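Local atomic coordinates of Phi class glutathione transferase GSTF1 (Populus tremula x Populus tremuloides, PDB entry 4RI6), a protein that probably conjugates glutathione to electrophilic substrates such as organic halides, as a dimeric Phi class glutathione transferase that takes part in detoxification. Residues D100-T105 / R155-D160; F164-H169 / N193-E198. All blocks are in the same frame, centred on the assembly; numbering follows the deposited sequence.

Contact 1: residues D100-T105 / R155-D160; sequences DQWVET and RFLAGD
Over one face of the Trp102 indole sits the carbonyl oxygen of Leu157, 3.6 Å above the ring plane and displaced toward the rim, with its closest ring atom Trp102 NE1 at 3.6 Å. No hydrogen bond forms between the two, since the oxygen lies above the ring; it is bonded instead to Lys150 NZ. Ala158 comes in obliquely, its CB 3.9 Å from Trp102 CD1. The Leu157 side chain comes nearest at its CB, 4.2 Å from Trp102 CG. With CG anti to the carbonyl carbon (chi1 -68°), the indole leaves helix 93-122 toward the loop 155-160 that precedes helix 164-179. A leucine in place of Trp102 would probably open a gap beside the Leu157 carbonyl and Ala158, and would lose the edge-to-face partner of Phe67 of the second subunit. One turn apart on this helix, Asp100 and Glu104 form salt bridges with Arg74 of that subunit, and Gln101 OE1 is bonded to its Phe67 N. Between the two segments contact is thus by packing alone, apolar and carbonyl-to-ring in character; a polar link is added by Asn98 ND2, earlier on helix 93-122, which bonds Ala158 O and ties the loop to the helix.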
# COMPACT_ATOMS: atom_id res chain seq x y z
N ASP A 100 -10.73 -1.68 -3.17
CA ASP A 100 -9.39 -1.10 -3.02
C ASP A 100 -9.11 -0.61 -1.60
O ASP A 100 -7.97 -0.72 -1.12
CB ASP A 100 -9.23 0.04 -4.02
CG ASP A 100 -7.79 0.44 -4.24
OD1 ASP A 100 -6.92 -0.44 -4.38
OD2 ASP A 100 -7.52 1.65 -4.31
N GLN A 101 -10.11 -0.09 -0.89
CA GLN A 101 -9.85 0.37 0.47
C GLN A 101 -9.41 -0.80 1.36
O GLN A 101 -8.61 -0.61 2.27
CB GLN A 101 -11.07 1.08 1.08
CG GLN A 101 -12.23 0.17 1.35
CD GLN A 101 -13.53 0.91 1.62
OE1 GLN A 101 -13.54 1.97 2.24
NE2 GLN A 101 -14.63 0.34 1.14
N TRP A 102 -9.89 -2.01 1.09
CA TRP A 102 -9.51 -3.20 1.87
C TRP A 102 -8.17 -3.74 1.37
O TRP A 102 -7.43 -4.35 2.13
CB TRP A 102 -10.62 -4.26 1.84
CG TRP A 102 -11.81 -3.78 2.59
CD1 TRP A 102 -12.95 -3.24 2.06
CD2 TRP A 102 -11.97 -3.73 4.01
NE1 TRP A 102 -13.79 -2.87 3.07
CE2 TRP A 102 -13.21 -3.15 4.27
CE3 TRP A 102 -11.17 -4.13 5.08
CZ2 TRP A 102 -13.68 -2.97 5.55
CZ3 TRP A 102 -11.62 -3.93 6.34
CH2 TRP A 102 -12.87 -3.37 6.58
N VAL A 103 -7.84 -3.49 0.10
CA VAL A 103 -6.49 -3.80 -0.38
C VAL A 103 -5.47 -2.88 0.32
O VAL A 103 -4.40 -3.33 0.74
CB VAL A 103 -6.39 -3.64 -1.90
CG1 VAL A 103 -4.95 -3.93 -2.38
CG2 VAL A 103 -7.37 -4.58 -2.60
N GLU A 104 -5.81 -1.61 0.49
CA GLU A 104 -4.93 -0.69 1.22
C GLU A 104 -4.83 -1.11 2.69
O GLU A 104 -3.79 -0.93 3.33
CB GLU A 104 -5.43 0.75 1.09
CG GLU A 104 -5.17 1.36 -0.24
CD GLU A 104 -3.69 1.50 -0.51
OE1 GLU A 104 -2.96 1.92 0.40
OE2 GLU A 104 -3.24 1.17 -1.63
N THR A 105 -5.92 -1.62 3.25
CA THR A 105 -5.88 -2.13 4.61
C THR A 105 -4.90 -3.31 4.71
O THR A 105 -4.16 -3.40 5.69
CB THR A 105 -7.31 -2.49 5.08
OG1 THR A 105 -8.06 -1.27 5.14
CG2 THR A 105 -7.31 -3.13 6.46
N ARG A 155 -19.80 -11.34 3.77
CA ARG A 155 -19.19 -12.65 3.64
C ARG A 155 -17.68 -12.56 3.43
O ARG A 155 -16.92 -13.37 3.96
CB ARG A 155 -19.85 -13.40 2.47
CG ARG A 155 -19.38 -14.81 2.28
CD ARG A 155 -20.19 -15.45 1.18
NE ARG A 155 -19.57 -16.67 0.69
CZ ARG A 155 -19.65 -17.13 -0.55
NH1 ARG A 155 -20.36 -16.50 -1.47
NH2 ARG A 155 -19.02 -18.25 -0.87
N PHE A 156 -17.28 -11.59 2.62
CA PHE A 156 -15.88 -11.31 2.34
C PHE A 156 -15.59 -9.90 2.82
O PHE A 156 -16.49 -9.19 3.29
CB PHE A 156 -15.61 -11.48 0.85
CG PHE A 156 -15.86 -12.88 0.35
CD1 PHE A 156 -14.89 -13.88 0.50
CD2 PHE A 156 -17.05 -13.21 -0.27
CE1 PHE A 156 -15.13 -15.18 0.07
CE2 PHE A 156 -17.28 -14.51 -0.72
CZ PHE A 156 -16.31 -15.49 -0.55
N LEU A 157 -14.33 -9.46 2.73
CA LEU A 157 -14.00 -8.18 3.36
C LEU A 157 -14.79 -7.03 2.75
O LEU A 157 -15.25 -6.16 3.48
CB LEU A 157 -12.52 -7.88 3.24
CG LEU A 157 -11.62 -8.67 4.17
CD1 LEU A 157 -10.17 -8.40 3.85
CD2 LEU A 157 -11.88 -8.35 5.64
N ALA A 158 -14.92 -7.03 1.43
CA ALA A 158 -15.51 -5.89 0.75
C ALA A 158 -16.98 -6.07 0.37
O ALA A 158 -17.60 -5.17 -0.19
CB ALA A 158 -14.67 -5.56 -0.49
N GLY A 159 -17.56 -7.21 0.71
CA GLY A 159 -18.91 -7.49 0.28
C GLY A 159 -19.19 -8.95 0.04
O GLY A 159 -18.65 -9.81 0.74
N ASP A 160 -20.03 -9.23 -0.96
CA ASP A 160 -20.62 -10.57 -1.09
C ASP A 160 -19.84 -11.47 -2.05
O ASP A 160 -20.25 -12.58 -2.35
CB ASP A 160 -22.10 -10.48 -1.52
CG ASP A 160 -22.29 -9.77 -2.84
OD1 ASP A 160 -21.30 -9.47 -3.52
OD2 ASP A 160 -23.46 -9.51 -3.21

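Contact 2: residues F164-H169 / N193-E198; sequences FADLSH and NRWWTE
One hydrogen bond joins the two helices: Trp195 NE1 donates to Asp166 OD1 at 2.8 Å, nearly straight at 164°. With CG anti to the backbone N, the Trp195 indole extends from helix 190-200 toward helix 164-179. The acceptor lies close to the indole plane, but the N-H reaches the oxygen on its anti side, 30° out of the carboxylate plane. Asp166 OD1 also accepts from Leu157 N, and OD2 from Ser163 N; with Ser163 OG bonded to Ala165 N, this is consistent with the N-capping box familiar at this helix in glutathione transferases.

The aromatic component is an edge-to-face pair, the edge of Trp195 directed at the face of His169, with centroids 5.6 Å apart and planes at 75°. Trp195 CH2 makes the approach, 3.8 Å from His169 CB. The imidazole is held at both nitrogens: His169 ND1 donates to Ala165 O at 2.7 Å, one turn back, and NE2 is hydrogen-bonded to Tyr147 OH.

Among the looser contacts, Trp196 brings CZ3 to 4.0 Å from His169 O, edge-on. The segment axes are 11.0 Å apart and nearly perpendicular. One buried carboxylate, probably stabilised as an anion by backbone amides, thus serves both the helix start and the one side-chain N-H (NE1) of Trp195.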
# COMPACT_ATOMS: atom_id res chain seq x y z
N PHE A 164 -9.89 -9.10 -4.81
CA PHE A 164 -8.46 -8.96 -4.59
C PHE A 164 -8.14 -8.59 -3.15
O PHE A 164 -7.06 -8.93 -2.64
CB PHE A 164 -7.86 -7.91 -5.55
CG PHE A 164 -6.38 -7.85 -5.47
CD1 PHE A 164 -5.62 -8.89 -5.97
CD2 PHE A 164 -5.74 -6.83 -4.80
CE1 PHE A 164 -4.27 -8.90 -5.84
CE2 PHE A 164 -4.37 -6.83 -4.68
CZ PHE A 164 -3.64 -7.86 -5.21
N ALA A 165 -9.05 -7.90 -2.46
CA ALA A 165 -8.80 -7.58 -1.06
C ALA A 165 -8.60 -8.85 -0.25
O ALA A 165 -7.68 -8.93 0.55
CB ALA A 165 -9.93 -6.76 -0.49
N ASP A 166 -9.46 -9.84 -0.46
CA ASP A 166 -9.30 -11.11 0.25
C ASP A 166 -8.04 -11.83 -0.20
O ASP A 166 -7.25 -12.32 0.62
CB ASP A 166 -10.52 -12.00 0.04
CG ASP A 166 -11.81 -11.26 0.32
OD1 ASP A 166 -12.12 -11.02 1.51
OD2 ASP A 166 -12.51 -10.94 -0.65
N LEU A 167 -7.85 -11.87 -1.52
CA LEU A 167 -6.70 -12.54 -2.12
C LEU A 167 -5.41 -12.04 -1.51
O LEU A 167 -4.53 -12.83 -1.16
CB LEU A 167 -6.71 -12.36 -3.64
CG LEU A 167 -5.68 -13.14 -4.45
CD1 LEU A 167 -6.15 -13.25 -5.90
CD2 LEU A 167 -4.29 -12.48 -4.39
N SER A 168 -5.32 -10.73 -1.31
CA SER A 168 -4.07 -10.15 -0.87
C SER A 168 -3.68 -10.57 0.56
O SER A 168 -2.49 -10.48 0.91
CB SER A 168 -4.18 -8.61 -0.99
OG SER A 168 -2.91 -8.00 -1.03
N HIS A 169 -4.66 -11.06 1.34
CA HIS A 169 -4.40 -11.57 2.70
C HIS A 169 -3.92 -13.02 2.74
O HIS A 169 -3.41 -13.48 3.75
CB HIS A 169 -5.66 -11.46 3.56
CG HIS A 169 -6.03 -10.07 3.93
ND1 HIS A 169 -6.63 -9.19 3.04
CD2 HIS A 169 -5.87 -9.39 5.09
CE1 HIS A 169 -6.81 -8.02 3.65
NE2 HIS A 169 -6.36 -8.12 4.88
N ASN A 193 -12.44 -16.96 10.94
CA ASN A 193 -12.16 -18.34 10.61
C ASN A 193 -12.99 -18.83 9.43
O ASN A 193 -12.49 -19.54 8.57
CB ASN A 193 -12.38 -19.24 11.84
CG ASN A 193 -12.07 -20.68 11.54
OD1 ASN A 193 -10.91 -21.07 11.40
ND2 ASN A 193 -13.11 -21.48 11.44
N ARG A 194 -14.24 -18.42 9.37
CA ARG A 194 -15.11 -18.77 8.24
C ARG A 194 -14.54 -18.23 6.94
O ARG A 194 -14.39 -18.95 5.93
CB ARG A 194 -16.51 -18.21 8.46
CG ARG A 194 -17.47 -18.51 7.33
CD ARG A 194 -18.57 -17.49 7.27
NE ARG A 194 -18.07 -16.21 6.74
CZ ARG A 194 -18.30 -15.03 7.29
NH1 ARG A 194 -18.95 -14.92 8.45
NH2 ARG A 194 -17.83 -13.95 6.70
N TRP A 195 -14.25 -16.94 6.97
CA TRP A 195 -13.65 -16.25 5.85
C TRP A 195 -12.34 -16.92 5.43
O TRP A 195 -12.16 -17.21 4.25
CB TRP A 195 -13.41 -14.80 6.25
CG TRP A 195 -12.52 -13.97 5.39
CD1 TRP A 195 -12.83 -13.41 4.18
CD2 TRP A 195 -11.21 -13.51 5.72
NE1 TRP A 195 -11.77 -12.64 3.74
CE2 TRP A 195 -10.77 -12.69 4.66
CE3 TRP A 195 -10.36 -13.72 6.81
CZ2 TRP A 195 -9.51 -12.06 4.66
CZ3 TRP A 195 -9.10 -13.10 6.81
CH2 TRP A 195 -8.70 -12.27 5.74
N TRP A 196 -11.46 -17.18 6.40
CA TRP A 196 -10.19 -17.82 6.11
C TRP A 196 -10.40 -19.17 5.41
O TRP A 196 -9.70 -19.52 4.44
CB TRP A 196 -9.35 -18.02 7.38
CG TRP A 196 -8.07 -18.66 6.97
CD1 TRP A 196 -7.68 -19.94 7.20
CD2 TRP A 196 -7.05 -18.08 6.15
NE1 TRP A 196 -6.49 -20.19 6.60
CE2 TRP A 196 -6.08 -19.07 5.94
CE3 TRP A 196 -6.88 -16.82 5.57
CZ2 TRP A 196 -4.94 -18.84 5.18
CZ3 TRP A 196 -5.75 -16.60 4.83
CH2 TRP A 196 -4.79 -17.60 4.64
N THR A 197 -11.37 -19.93 5.91
CA THR A 197 -11.68 -21.23 5.34
C THR A 197 -12.13 -21.06 3.90
O THR A 197 -11.68 -21.77 3.02
CB THR A 197 -12.75 -21.94 6.17
OG1 THR A 197 -12.27 -22.13 7.50
CG2 THR A 197 -13.07 -23.28 5.59
N GLU A 198 -13.01 -20.09 3.64
CA GLU A 198 -13.49 -19.92 2.27
C GLU A 198 -12.40 -19.49 1.32
O GLU A 198 -12.29 -20.01 0.23
CB GLU A 198 -14.63 -18.90 2.20
CG GLU A 198 -15.89 -19.30 2.94
CD GLU A 198 -17.13 -18.84 2.21
OE1 GLU A 198 -17.89 -18.01 2.76
OE2 GLU A 198 -17.35 -19.33 1.07

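Both contacts are buried, with centres 9 Å apart. Contact 1 uses the loop leading into helix 164-179 and sets it against helix 93-122; contact 2 uses the first turns of helix 164-179 itself and joins them to helix 190-200. Contact 1 lies about 14 Å from the chain centre, includes the partly exposed Ala158 and faces the dimer interface. Contact 2 lies about 10 Å from that centre, its four touching residues all buried within the subunit, and there the polar and aromatic links are made between the segments themselves. They also meet directly. Leu157 CD1 packs 3.4 Å from His169 CE1, and toward the more exposed side Arg155 NH2 forms a 2.8 Å salt bridge with Glu198 OE2.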